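Local coordinates for ApaG protein (Pseudomonas aeruginosa, PDB 3NRF) that is of unknown function but folds into a mainly antiparallel beta structure found with other copies of itself in a four-chain assembly, at residues B[91-94]-B[95-98]. Numbering follows the deposited sequence.
Sequences DAVY and GASL
Val-93 O has two partners: the backbone N of Ala-96 at 3.0 Å, with an N-H...O angle of 158°, and a water whose oxygen lies within 2.8 Å of it. Ala-96 also sets its methyl close by, CB of Ala-96 being 3.2 Å from Val-93 O. One residue earlier, Gly-95 N donates to Ala-92 O over 2.9 Å, along a more bent path (145°). Together with the bond from Tyr-94 N to Asp-91 O, these i to i+3 links make a short 3-10 turn in the loop that leads from strand 79-88 to strand 98-102. The water near Val-93 O is also within reach of Ala-96 O, at 2.6 Å, and a second water can bridge Tyr-94 O and Ala-96 O, though both probably share their protons with other acceptors. Side chains add little across the turn: CG2 of Val-93 and CB of Ala-96 come no closer than 4.5 Å, yet both residues pack on Phe-60 of strand 59-65. With CG of Tyr-94 anti to its carbonyl carbon (chi1 -63°), the ring leads away from 95-98, and its OH bonds Gly-17 O. Beyond the turn, Ser-97 and Leu-98 both pair through the backbone with Gln-53, forming a classic bulge as the chain enters the edge strand. Ser-97 OG bonds Arg-27 of a neighbouring subunit, and Asp-91 OD1 bonds Ser-97 of another. Three backbone bonds thus hold the turn, with water probably supplementing them, while its side chains engage the sheet and neighbouring subunits.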
ATOM      1  N   ASP B  91      -0.363   9.533  12.644  1.00 19.43           N
ATOM      2  CA  ASP B  91      -0.717   8.529  11.677  1.00 17.75           C
ATOM      3  C   ASP B  91      -2.084   7.888  11.941  1.00 16.70           C
ATOM      4  O   ASP B  91      -2.483   7.010  11.184  1.00 20.02           O
ATOM      5  CB  ASP B  91       0.318   7.406  11.626  1.00 19.85           C
ATOM      6  CG  ASP B  91       1.576   7.794  10.904  1.00 21.56           C
ATOM      7  OD1 ASP B  91       1.695   8.953  10.451  1.00 19.71           O
ATOM      8  OD2 ASP B  91       2.411   6.879  10.764  1.00 21.02           O
ATOM      9  N   ALA B  92      -2.831   8.366  12.936  1.00 16.94           N
ATOM     10  CA  ALA B  92      -4.069   7.628  13.331  1.00 17.92           C
ATOM     11  C   ALA B  92      -5.101   7.507  12.230  1.00 16.96           C
ATOM     12  O   ALA B  92      -5.815   6.467  12.170  1.00 16.76           O
ATOM     13  CB  ALA B  92      -4.707   8.236  14.576  1.00 16.26           C
ATOM     14  N   VAL B  93      -5.167   8.494  11.338  1.00 13.50           N
ATOM     15  CA  VAL B  93      -6.144   8.420  10.270  1.00 14.75           C
ATOM     16  C   VAL B  93      -5.929   7.231   9.361  1.00 18.83           C
ATOM     17  O   VAL B  93      -6.855   6.788   8.682  1.00 18.99           O
ATOM     18  CB  VAL B  93      -6.243   9.725   9.498  1.00 13.72           C
ATOM     19  CG1 VAL B  93      -4.975   9.932   8.593  1.00 14.85           C
ATOM     20  CG2 VAL B  93      -7.503   9.819   8.697  1.00 15.87           C
ATOM     21  N   TYR B  94      -4.693   6.709   9.323  1.00 17.68           N
ATOM     22  CA  TYR B  94      -4.421   5.536   8.500  1.00 21.28           C
ATOM     23  C   TYR B  94      -5.099   4.309   8.993  1.00 28.46           C
ATOM     24  O   TYR B  94      -5.272   3.328   8.197  1.00 27.56           O
ATOM     25  CB  TYR B  94      -2.910   5.348   8.385  1.00 19.61           C
ATOM     26  CG  TYR B  94      -2.294   6.531   7.683  1.00 19.24           C
ATOM     27  CD1 TYR B  94      -2.936   7.192   6.629  1.00 20.62           C
ATOM     28  CD2 TYR B  94      -1.028   6.987   8.018  1.00 19.65           C
ATOM     29  CE1 TYR B  94      -2.405   8.262   6.024  1.00 21.25           C
ATOM     30  CE2 TYR B  94      -0.446   8.061   7.341  1.00 23.20           C
ATOM     31  CZ  TYR B  94      -1.144   8.711   6.337  1.00 21.27           C
ATOM     32  OH  TYR B  94      -0.497   9.778   5.705  1.00 28.12           O
ATOM     33  N   GLY B  95      -5.474   4.344  10.271  1.00 22.60           N
ATOM     34  CA  GLY B  95      -6.259   3.296  10.909  1.00 24.33           C
ATOM     35  C   GLY B  95      -7.774   3.487  10.759  1.00 20.51           C
ATOM     36  O   GLY B  95      -8.522   2.700  11.347  1.00 23.45           O
ATOM     37  N   ALA B  96      -8.210   4.534  10.048  1.00 21.25           N
ATOM     38  CA  ALA B  96      -9.659   4.762   9.779  1.00 17.69           C
ATOM     39  C   ALA B  96     -10.112   3.581   8.897  1.00 19.53           C
ATOM     40  O   ALA B  96      -9.521   3.313   7.848  1.00 29.43           O
ATOM     41  CB  ALA B  96      -9.897   6.046   9.090  1.00 17.93           C
ATOM     42  N   SER B  97     -11.152   2.907   9.320  1.00 16.80           N
ATOM     43  CA  SER B  97     -11.601   1.697   8.653  1.00 19.73           C
ATOM     44  C   SER B  97     -13.109   1.695   8.434  1.00 16.40           C
ATOM     45  O   SER B  97     -13.707   0.696   8.081  1.00 16.89           O
ATOM     46  CB  SER B  97     -11.183   0.484   9.466  1.00 18.91           C
ATOM     47  OG  SER B  97     -11.737   0.469  10.779  1.00 16.44           O
ATOM     48  N   LEU B  98     -13.723   2.842   8.649  1.00 14.57           N
ATOM     49  CA  LEU B  98     -15.172   3.011   8.507  1.00 15.32           C
ATOM     50  C   LEU B  98     -15.462   4.446   8.146  1.00 16.02           C
ATOM     51  O   LEU B  98     -14.853   5.348   8.731  1.00 16.52           O
ATOM     52  CB  LEU B  98     -15.878   2.651   9.812  1.00 16.73           C
ATOM     53  CG  LEU B  98     -17.392   2.678   9.789  1.00 18.53           C
ATOM     54  CD1 LEU B  98     -17.958   1.657   8.785  1.00 18.82           C
ATOM     55  CD2 LEU B  98     -17.885   2.406  11.207  1.00 21.31           C
TER
HETATM   56  O   HOH W   1      -7.423   4.665   6.993  1.00 33.58           O
HETATM   57  O   HOH W   2      -7.137   1.292   7.850  1.00 29.82           O